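PDB 6KPB: scarecrow-like protein 3 from Arabidopsis thaliana, which probably acts as a transcription factor in plant development and binds zinc finger proteins of the IDD group, including JACKDAW. Local coordinates for residues H203-K206 with E207-E210; T359-E362 with R363-S367; Y439-L442 with Q443-L447. All blocks are in the same frame, centred on the assembly; numbering follows the deposited sequence.

Contact 1. Residues H203-K206 with E207-E210; sequences HHQK and EVLE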
ATOM      1  N   HIS A 203       4.184  -2.623 -23.722  1.00100.85           N
ATOM      2  CA  HIS A 203       4.116  -2.355 -22.293  1.00103.06           C
ATOM      3  C   HIS A 203       2.938  -3.132 -21.726  1.00103.19           C
ATOM      4  O   HIS A 203       2.042  -3.555 -22.460  1.00106.28           O
ATOM      5  CB  HIS A 203       3.977  -0.855 -22.003  1.00104.31           C
ATOM      6  CG  HIS A 203       4.428  -0.460 -20.630  1.00112.36           C
ATOM      7  ND1 HIS A 203       3.569  -0.397 -19.552  1.00113.25           N
ATOM      8  CD2 HIS A 203       5.646  -0.098 -20.160  1.00110.28           C
ATOM      9  CE1 HIS A 203       4.241  -0.018 -18.479  1.00107.50           C
ATOM     10  NE2 HIS A 203       5.503   0.170 -18.821  1.00108.15           N
ATOM     11  N   HIS A 204       2.954  -3.324 -20.410  1.00 98.71           N
ATOM     12  CA  HIS A 204       1.917  -4.089 -19.733  1.00105.50           C
ATOM     13  C   HIS A 204       0.807  -3.217 -19.163  1.00104.78           C
ATOM     14  O   HIS A 204      -0.121  -3.746 -18.544  1.00110.99           O
ATOM     15  CB  HIS A 204       2.533  -4.942 -18.617  1.00104.45           C
ATOM     16  CG  HIS A 204       3.272  -4.147 -17.587  1.00126.11           C
ATOM     17  ND1 HIS A 204       4.580  -3.746 -17.754  1.00129.74           N
ATOM     18  CD2 HIS A 204       2.889  -3.685 -16.373  1.00130.73           C
ATOM     19  CE1 HIS A 204       4.971  -3.067 -16.689  1.00128.65           C
ATOM     20  NE2 HIS A 204       3.963  -3.015 -15.837  1.00129.30           N
ATOM     21  N   GLN A 205       0.872  -1.902 -19.359  1.00 97.69           N
ATOM     22  CA  GLN A 205      -0.119  -0.978 -18.819  1.00102.08           C
ATOM     23  C   GLN A 205      -0.621  -0.084 -19.940  1.00105.79           C
ATOM     24  O   GLN A 205       0.175   0.577 -20.614  1.00115.00           O
ATOM     25  CB  GLN A 205       0.476  -0.148 -17.677  1.00103.60           C
ATOM     26  CG  GLN A 205       0.812  -0.973 -16.441  1.00107.63           C
ATOM     27  CD  GLN A 205       1.707  -0.239 -15.462  1.00117.83           C
ATOM     28  OE1 GLN A 205       2.057   0.921 -15.676  1.00121.71           O
ATOM     29  NE2 GLN A 205       2.079  -0.910 -14.380  1.00117.32           N
ATOM     30  N   LYS A 206      -1.943  -0.066 -20.137  1.00107.67           N
ATOM     31  CA  LYS A 206      -2.530   0.728 -21.214  1.00111.60           C
ATOM     32  C   LYS A 206      -2.242   2.213 -21.037  1.00111.62           C
ATOM     33  O   LYS A 206      -1.898   2.897 -22.001  1.00119.31           O
ATOM     34  CB  LYS A 206      -4.040   0.491 -21.290  1.00121.36           C
ATOM     35  CG  LYS A 206      -4.478  -0.329 -22.493  1.00131.06           C
ATOM     36  CD  LYS A 206      -5.740   0.241 -23.119  1.00135.58           C
ATOM     37  CE  LYS A 206      -5.411   1.180 -24.269  1.00136.06           C
ATOM     38  NZ  LYS A 206      -5.181   0.440 -25.541  1.00136.18           N
ATOM     39  N   GLU A 207      -2.382   2.722 -19.810  1.00106.92           N
ATOM     40  CA  GLU A 207      -2.210   4.151 -19.565  1.00114.06           C
ATOM     41  C   GLU A 207      -0.835   4.641 -19.996  1.00107.78           C
ATOM     42  O   GLU A 207      -0.699   5.776 -20.466  1.00108.29           O
ATOM     43  CB  GLU A 207      -2.440   4.461 -18.085  1.00121.38           C
ATOM     44  CG  GLU A 207      -3.792   4.011 -17.548  1.00127.40           C
ATOM     45  CD  GLU A 207      -3.780   2.580 -17.040  1.00128.32           C
ATOM     46  OE1 GLU A 207      -4.588   2.265 -16.143  1.00126.45           O
ATOM     47  OE2 GLU A 207      -2.962   1.772 -17.529  1.00126.20           O
ATOM     48  N   VAL A 208       0.194   3.805 -19.847  1.00101.92           N
ATOM     49  CA  VAL A 208       1.528   4.183 -20.300  1.00100.38           C
ATOM     50  C   VAL A 208       1.564   4.288 -21.820  1.00 97.93           C
ATOM     51  O   VAL A 208       2.177   5.205 -22.379  1.00 95.96           O
ATOM     52  CB  VAL A 208       2.569   3.178 -19.774  1.00106.54           C
ATOM     53  CG1 VAL A 208       3.965   3.571 -20.223  1.00109.31           C
ATOM     54  CG2 VAL A 208       2.497   3.090 -18.259  1.00106.87           C
ATOM     55  N   LEU A 209       0.902   3.357 -22.512  1.00 96.91           N
ATOM     56  CA  LEU A 209       0.882   3.394 -23.970  1.00 97.07           C
ATOM     57  C   LEU A 209      -0.008   4.513 -24.493  1.00103.64           C
ATOM     58  O   LEU A 209       0.269   5.073 -25.559  1.00111.79           O
ATOM     59  CB  LEU A 209       0.425   2.043 -24.518  1.00 98.29           C
ATOM     60  CG  LEU A 209       1.364   0.871 -24.220  1.00 98.06           C
ATOM     61  CD1 LEU A 209       0.640  -0.454 -24.371  1.00103.48           C
ATOM     62  CD2 LEU A 209       2.580   0.920 -25.131  1.00 99.34           C
ATOM     63  N   GLU A 210      -1.074   4.851 -23.764  1.00110.78           N
ATOM     64  CA  GLU A 210      -1.939   5.949 -24.186  1.00121.93           C
ATOM     65  C   GLU A 210      -1.202   7.281 -24.142  1.00113.30           C
ATOM     66  O   GLU A 210      -1.332   8.100 -25.060  1.00107.01           O
ATOM     67  CB  GLU A 210      -3.190   6.005 -23.309  1.00134.69           C
ATOM     68  CG  GLU A 210      -4.059   4.760 -23.365  1.00148.27           C
ATOM     69  CD  GLU A 210      -5.285   4.874 -22.480  1.00162.28           C
ATOM     70  OE1 GLU A 210      -6.256   4.124 -22.704  1.00166.86           O
ATOM     71  OE2 GLU A 210      -5.277   5.722 -21.561  1.00164.70           O
TER

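Contact 2. Residues T359-E362 with R363-S367; sequences TLME and RLLES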
ATOM      1  N   THR A 359      25.040 -18.063  -5.254  1.00101.37           N
ATOM      2  CA  THR A 359      24.672 -18.061  -3.846  1.00106.68           C
ATOM      3  C   THR A 359      24.188 -16.684  -3.400  1.00105.72           C
ATOM      4  O   THR A 359      24.406 -15.670  -4.067  1.00110.18           O
ATOM      5  CB  THR A 359      25.850 -18.499  -2.971  1.00106.60           C
ATOM      6  OG1 THR A 359      26.817 -17.443  -2.902  1.00111.93           O
ATOM      7  CG2 THR A 359      26.507 -19.745  -3.542  1.00107.18           C
ATOM      8  N   LEU A 360      23.521 -16.670  -2.244  1.00105.61           N
ATOM      9  CA  LEU A 360      23.038 -15.419  -1.668  1.00 92.76           C
ATOM     10  C   LEU A 360      24.197 -14.485  -1.341  1.00 93.86           C
ATOM     11  O   LEU A 360      24.140 -13.282  -1.624  1.00102.79           O
ATOM     12  CB  LEU A 360      22.208 -15.716  -0.416  1.00 92.51           C
ATOM     13  CG  LEU A 360      21.253 -14.662   0.162  1.00102.48           C
ATOM     14  CD1 LEU A 360      21.981 -13.574   0.944  1.00103.15           C
ATOM     15  CD2 LEU A 360      20.408 -14.053  -0.943  1.00112.92           C
ATOM     16  N   MET A 361      25.261 -15.024  -0.740  1.00 94.76           N
ATOM     17  CA  MET A 361      26.386 -14.188  -0.328  1.00 99.67           C
ATOM     18  C   MET A 361      27.068 -13.548  -1.527  1.00 99.86           C
ATOM     19  O   MET A 361      27.538 -12.405  -1.447  1.00103.13           O
ATOM     20  CB  MET A 361      27.386 -15.018   0.479  1.00110.76           C
ATOM     21  CG  MET A 361      28.463 -14.193   1.160  1.00120.74           C
ATOM     22  SD  MET A 361      27.779 -13.011   2.337  1.00123.60           S
ATOM     23  CE  MET A 361      26.904 -14.113   3.444  1.00124.75           C
ATOM     24  N   GLU A 362      27.136 -14.269  -2.648  1.00 99.43           N
ATOM     25  CA  GLU A 362      27.687 -13.704  -3.875  1.00100.77           C
ATOM     26  C   GLU A 362      26.916 -12.460  -4.295  1.00 95.40           C
ATOM     27  O   GLU A 362      27.489 -11.376  -4.448  1.00 94.35           O
ATOM     28  CB  GLU A 362      27.658 -14.748  -4.993  1.00104.70           C
ATOM     29  CG  GLU A 362      28.729 -15.817  -4.905  1.00122.89           C
ATOM     30  CD  GLU A 362      28.536 -16.902  -5.948  1.00137.64           C
ATOM     31  OE1 GLU A 362      27.374 -17.150  -6.335  1.00142.22           O
ATOM     32  OE2 GLU A 362      29.541 -17.499  -6.386  1.00143.78           O
ATOM     33  N   ARG A 363      25.603 -12.605  -4.485  1.00 83.20           N
ATOM     34  CA  ARG A 363      24.789 -11.488  -4.948  1.00 83.00           C
ATOM     35  C   ARG A 363      24.743 -10.362  -3.924  1.00 85.73           C
ATOM     36  O   ARG A 363      24.680  -9.189  -4.303  1.00 88.78           O
ATOM     37  CB  ARG A 363      23.378 -11.972  -5.277  1.00 87.72           C
ATOM     38  CG  ARG A 363      23.357 -13.175  -6.205  1.00 96.32           C
ATOM     39  CD  ARG A 363      21.992 -13.380  -6.834  1.00 97.06           C
ATOM     40  NE  ARG A 363      20.950 -13.614  -5.840  1.00 97.64           N
ATOM     41  CZ  ARG A 363      20.720 -14.789  -5.263  1.00 97.92           C
ATOM     42  NH1 ARG A 363      21.463 -15.843  -5.575  1.00 90.72           N
ATOM     43  NH2 ARG A 363      19.744 -14.911  -4.373  1.00 99.82           N
ATOM     44  N   LEU A 364      24.785 -10.693  -2.632  1.00 91.28           N
ATOM     45  CA  LEU A 364      24.772  -9.654  -1.609  1.00 86.05           C
ATOM     46  C   LEU A 364      26.042  -8.815  -1.653  1.00 87.22           C
ATOM     47  O   LEU A 364      25.983  -7.587  -1.524  1.00 86.07           O
ATOM     48  CB  LEU A 364      24.592 -10.276  -0.226  1.00 91.37           C
ATOM     49  CG  LEU A 364      24.685  -9.293   0.943  1.00 89.27           C
ATOM     50  CD1 LEU A 364      23.633  -8.207   0.806  1.00 93.54           C
ATOM     51  CD2 LEU A 364      24.540 -10.011   2.269  1.00 94.75           C
ATOM     52  N   LEU A 365      27.197  -9.455  -1.839  1.00 92.96           N
ATOM     53  CA  LEU A 365      28.458  -8.720  -1.850  1.00 95.98           C
ATOM     54  C   LEU A 365      28.513  -7.736  -3.013  1.00100.85           C
ATOM     55  O   LEU A 365      28.831  -6.557  -2.828  1.00103.24           O
ATOM     56  CB  LEU A 365      29.636  -9.692  -1.911  1.00 99.47           C
ATOM     57  CG  LEU A 365      30.010 -10.360  -0.587  1.00103.83           C
ATOM     58  CD1 LEU A 365      31.199 -11.291  -0.766  1.00 97.64           C
ATOM     59  CD2 LEU A 365      30.305  -9.307   0.471  1.00105.40           C
ATOM     60  N   GLU A 366      28.197  -8.203  -4.222  1.00 98.65           N
ATOM     61  CA  GLU A 366      28.294  -7.338  -5.393  1.00 94.99           C
ATOM     62  C   GLU A 366      27.217  -6.260  -5.381  1.00 87.28           C
ATOM     63  O   GLU A 366      27.500  -5.086  -5.644  1.00 90.94           O
ATOM     64  CB  GLU A 366      28.215  -8.172  -6.672  1.00 99.41           C
ATOM     65  CG  GLU A 366      29.547  -8.767  -7.090  1.00100.89           C
ATOM     66  CD  GLU A 366      30.615  -7.706  -7.289  1.00113.66           C
ATOM     67  OE1 GLU A 366      30.442  -6.844  -8.177  1.00117.64           O
ATOM     68  OE2 GLU A 366      31.619  -7.726  -6.547  1.00123.06           O
ATOM     69  N   SER A 367      25.971  -6.639  -5.078  1.00 81.64           N
ATOM     70  CA  SER A 367      24.887  -5.660  -5.087  1.00 82.27           C
ATOM     71  C   SER A 367      25.104  -4.572  -4.044  1.00 88.73           C
ATOM     72  O   SER A 367      24.683  -3.427  -4.247  1.00 88.40           O
ATOM     73  CB  SER A 367      23.542  -6.352  -4.859  1.00 82.78           C
ATOM     74  OG  SER A 367      23.526  -7.038  -3.619  1.00 86.96           O
TER

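Contact 3. Residues Y439-L442 with Q443-L447; sequences YAML and QARRL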
ATOM      1  N   TYR A 439      31.642  10.135 -32.306  1.00 78.26           N
ATOM      2  CA  TYR A 439      31.071  11.440 -31.996  1.00 85.45           C
ATOM      3  C   TYR A 439      29.753  11.327 -31.243  1.00 77.36           C
ATOM      4  O   TYR A 439      29.384  12.254 -30.514  1.00 81.01           O
ATOM      5  CB  TYR A 439      30.912  12.249 -33.282  1.00 68.28           C
ATOM      6  CG  TYR A 439      32.255  12.635 -33.856  1.00 74.69           C
ATOM      7  CD1 TYR A 439      32.953  13.725 -33.355  1.00 70.61           C
ATOM      8  CD2 TYR A 439      32.846  11.883 -34.860  1.00 70.34           C
ATOM      9  CE1 TYR A 439      34.189  14.074 -33.856  1.00 72.54           C
ATOM     10  CE2 TYR A 439      34.085  12.223 -35.369  1.00 74.19           C
ATOM     11  CZ  TYR A 439      34.751  13.320 -34.863  1.00 74.79           C
ATOM     12  OH  TYR A 439      35.986  13.666 -35.364  1.00 80.20           O
ATOM     13  N   ALA A 440      29.039  10.210 -31.391  1.00 75.80           N
ATOM     14  CA  ALA A 440      27.924   9.940 -30.489  1.00 80.20           C
ATOM     15  C   ALA A 440      28.425   9.759 -29.063  1.00 84.05           C
ATOM     16  O   ALA A 440      27.795  10.231 -28.109  1.00 89.73           O
ATOM     17  CB  ALA A 440      27.152   8.706 -30.953  1.00 77.68           C
ATOM     18  N   MET A 441      29.565   9.082 -28.901  1.00 78.41           N
ATOM     19  CA  MET A 441      30.191   8.973 -27.588  1.00 76.78           C
ATOM     20  C   MET A 441      30.611  10.342 -27.067  1.00 81.18           C
ATOM     21  O   MET A 441      30.480  10.628 -25.871  1.00 85.71           O
ATOM     22  CB  MET A 441      31.396   8.037 -27.661  1.00 75.48           C
ATOM     23  CG  MET A 441      31.045   6.604 -28.011  1.00 86.98           C
ATOM     24  SD  MET A 441      30.363   5.706 -26.608  1.00 93.30           S
ATOM     25  CE  MET A 441      31.832   5.508 -25.604  1.00 97.40           C
ATOM     26  N   LEU A 442      31.120  11.201 -27.953  1.00 78.76           N
ATOM     27  CA  LEU A 442      31.513  12.543 -27.540  1.00 71.32           C
ATOM     28  C   LEU A 442      30.306  13.360 -27.099  1.00 82.50           C
ATOM     29  O   LEU A 442      30.375  14.101 -26.111  1.00 77.26           O
ATOM     30  CB  LEU A 442      32.250  13.246 -28.680  1.00 81.30           C
ATOM     31  CG  LEU A 442      32.852  14.612 -28.354  1.00 93.46           C
ATOM     32  CD1 LEU A 442      33.959  14.475 -27.318  1.00105.37           C
ATOM     33  CD2 LEU A 442      33.370  15.287 -29.615  1.00 83.58           C
ATOM     34  N   GLN A 443      29.186  13.235 -27.818  1.00 77.48           N
ATOM     35  CA  GLN A 443      27.972  13.942 -27.421  1.00 83.33           C
ATOM     36  C   GLN A 443      27.459  13.445 -26.076  1.00 83.73           C
ATOM     37  O   GLN A 443      26.963  14.233 -25.262  1.00 96.92           O
ATOM     38  CB  GLN A 443      26.895  13.788 -28.495  1.00 86.80           C
ATOM     39  CG  GLN A 443      26.971  14.830 -29.595  1.00105.57           C
ATOM     40  CD  GLN A 443      26.092  14.496 -30.784  1.00114.22           C
ATOM     41  OE1 GLN A 443      25.328  13.531 -30.756  1.00115.70           O
ATOM     42  NE2 GLN A 443      26.203  15.291 -31.842  1.00120.79           N
ATOM     43  N   ALA A 444      27.575  12.141 -25.824  1.00 80.46           N
ATOM     44  CA  ALA A 444      27.135  11.595 -24.546  1.00 73.62           C
ATOM     45  C   ALA A 444      28.006  12.098 -23.401  1.00 80.23           C
ATOM     46  O   ALA A 444      27.504  12.363 -22.303  1.00 84.13           O
ATOM     47  CB  ALA A 444      27.135  10.070 -24.603  1.00 70.35           C
ATOM     48  N   ARG A 445      29.313  12.242 -23.638  1.00 87.02           N
ATOM     49  CA  ARG A 445      30.189  12.796 -22.609  1.00 92.93           C
ATOM     50  C   ARG A 445      29.854  14.255 -22.325  1.00 86.87           C
ATOM     51  O   ARG A 445      29.845  14.680 -21.163  1.00 94.05           O
ATOM     52  CB  ARG A 445      31.655  12.659 -23.024  1.00 85.73           C
ATOM     53  CG  ARG A 445      32.168  11.232 -23.123  1.00 86.82           C
ATOM     54  CD  ARG A 445      33.686  11.226 -23.222  1.00 96.06           C
ATOM     55  NE  ARG A 445      34.177  10.231 -24.170  1.00108.17           N
ATOM     56  CZ  ARG A 445      34.640   9.035 -23.827  1.00110.95           C
ATOM     57  NH1 ARG A 445      34.678   8.678 -22.551  1.00109.26           N
ATOM     58  NH2 ARG A 445      35.068   8.197 -24.760  1.00117.09           N
ATOM     59  N   ARG A 446      29.584  15.039 -23.374  1.00 81.77           N
ATOM     60  CA  ARG A 446      29.170  16.426 -23.182  1.00 90.12           C
ATOM     61  C   ARG A 446      27.867  16.516 -22.402  1.00 91.83           C
ATOM     62  O   ARG A 446      27.677  17.449 -21.615  1.00 92.00           O
ATOM     63  CB  ARG A 446      29.022  17.122 -24.534  1.00 93.60           C
ATOM     64  CG  ARG A 446      30.337  17.518 -25.179  1.00104.65           C
ATOM     65  CD  ARG A 446      30.156  17.835 -26.653  1.00102.68           C
ATOM     66  NE  ARG A 446      31.366  18.406 -27.238  1.00104.22           N
ATOM     67  CZ  ARG A 446      31.612  18.458 -28.543  1.00109.32           C
ATOM     68  NH1 ARG A 446      30.735  17.962 -29.406  1.00106.55           N
ATOM     69  NH2 ARG A 446      32.740  18.998 -28.987  1.00112.47           N
ATOM     70  N   LEU A 447      26.959  15.561 -22.613  1.00 92.42           N
ATOM     71  CA  LEU A 447      25.746  15.499 -21.807  1.00 85.24           C
ATOM     72  C   LEU A 447      26.081  15.371 -20.327  1.00 88.74           C
ATOM     73  O   LEU A 447      25.416  15.976 -19.478  1.00 85.58           O
ATOM     74  CB  LEU A 447      24.881  14.325 -22.262  1.00 96.15           C
ATOM     75  CG  LEU A 447      23.363  14.430 -22.137  1.00109.71           C
ATOM     76  CD1 LEU A 447      22.824  15.429 -23.146  1.00117.16           C
ATOM     77  CD2 LEU A 447      22.731  13.067 -22.346  1.00112.95           C
TER

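Contact 1. Residues H203-K206 with E207-E210
His203, the last residue of strand 196-203, packs against Val208 and Leu209 in the first turn of helix 206-223, a local contact round the turn from strand to helix. The imidazole gives the clearest evidence. Val208 CG1 stands 3.9 Å from the centroid of the His203 ring and 2° off its normal, a CH-pi contact over the centre of one face. The other branch, Val208 CG2, comes to 3.6 Å from CE1 of His203. Rotation about chi1 (-157°) carries the His203 ring to the far side from its backbone N and sets this face against Val208. The opposite face meets ND1 of His204 near the rim. The ring is also held by a hydrogen bond: Gln205 N donates to His203 ND1 over 3.1 Å at an N-H...acceptor angle of 138°, from slightly outside the ring plane, which suggests that ND1 carries no proton. Leu209 adds an aliphatic contact, its CG lying 3.8 Å from CB of His203.

This is the strand-to-helix junction of a beta-alpha-beta crossover: helix 206-223 leads on to strand 227-233, which runs parallel to strand 196-203, and His203 makes backbone hydrogen bonds with Val232 and Ser234. Gln205 holds the N-cap position. Its carbonyl O accepts two weak bonds, from the backbone N atoms of Val208 and Leu209, while its OE1 lies 3.4 Å from Val208 CG2. Gln205 NE2 is hydrogen-bonded to Glu132 of helix 129-142, so the side-chain amide ties the turn to that helix. From Lys206 onward the helical pattern is firmer, Glu210 N donating to Lys206 O over 2.8 Å. The Lys206 chain crosses that of Glu210 at about a right angle, Lys206 CE lying 3.4 Å from Glu210 OE1, whereas Lys206 NZ remains 4.8 Å from Glu210 OE1.

Contact 2. Residues T359-E362 with R363-S367
Arg363 folds back toward Thr359 and Leu360 along the first turn of helix 360-381. The polar contacts begin with a capping box: Thr359, at the N-cap, accepts from Glu362 N at OG1 over 3.2 Å, and Glu362 OE1 accepts in return from Thr359 N over 2.7 Å, met from above the carboxylate plane. Ser358 OG is a second partner of this OE1. Backbone bonds follow, weak from Arg363 N to Thr359 O, then regular from Leu364 N to Leu360 O at 2.9 Å. Further on, Arg363 O accepts from Ser367 N and Ser367 OG, which reach it from opposite faces of its plane. The Arg363 guanidinium is bonded to Ile404 O through NE, to Gly357 O through NH1 and to Glu408 through a salt bridge from NH2. A leucine here would probably leave Glu408 without this ionic mate and both carbonyls without this donor.

Among the carbon contacts, a bend at chi3 (-61°) turns the guanidinium so that Leu360 CA lies over one of its faces, offset toward the rim, while Leu360 CD2 reaches NH2 of Arg363 at 3.6 Å. Leu360 CD1 and Leu364 CB, 4.4 Å apart, belong to a loose apolar row.

That row faces three helices: Leu360 and Leu364 touch Ala64 of helix 49-69 and Ile405 of helix 387-406, while Arg107 and Phe100 of helix 92-109 meet Leu360 and Leu364 respectively.

Contact 3. Residues Y439-L442 with Q443-L447
Leu442 lies over one face of the Arg446 guanidinium, one helical turn further on. Its CD2 branch does the touching: it sits 3.6 Å above the plane of that group, displaced toward the rim, and is 3.8 Å from NH1 of Arg446, with CZ and NH2 equally near. The two side chains run obliquely to each other. With CG opposite the backbone N (chi1 -174°), Leu442 stands out from the helix, and the Arg446 chain, extended from CG to NE, runs back toward the helix start and lays its guanidinium against that methyl. Close to the backbone the arginine stem also rests on the preceding turn, Arg446 CG lying 3.5 Å from Leu442 O, and Arg446 N donates to the same oxygen over 3.0 Å.

Arg445 is oriented differently. Its chain bends at chi3, and what it lays on the preceding turn is its stem: CG is 3.3 Å from Met441 O, whereas the nearest side-chain approach, Met441 CE to Arg445 NH2, is a distant 4.3 Å. Gln443 likewise leans its CG on Tyr439 O at 3.6 Å, with an extended chain. Leu442, Gln443 and Arg446, among others, touch a crystal neighbour, which may influence their poses.

Ala440, Met441 and Ala444 form the buried side: Ala440 touches Leu152 and Arg155 of helix 145-160, and Met441 and Ala444 meet Ile458 of strand 456-461. Successive i to i+4 backbone bonds identify an alpha helix; exposed arginines opposed to these buried residues make it amphipathic, packed between helix 145-160 and strand 456-461 of the sheet, in the predicted SAW region.

In the fold
The three contacts come in series along the chain and none touches another. The centres of contacts 1 and 2 are about 34 Å apart, on opposite sides of the chain's centre. The centres of contacts 1 and 3 are about 31 Å apart. Contacts 1 and 3 relate to the same mixed sheet, contact 1 through its parallel strand 196-203, contact 3 through helix 438-448 packed on strand 456-461 of the antiparallel part. Contact 2 lies mainly among helices 49-69, 92-109 and 387-406, with Glu366 reaching Arg472 of strand 472-482. Together they sample the Rossmann-like sheet and the helical part of one GRAS domain, brought together from regions far apart in sequence.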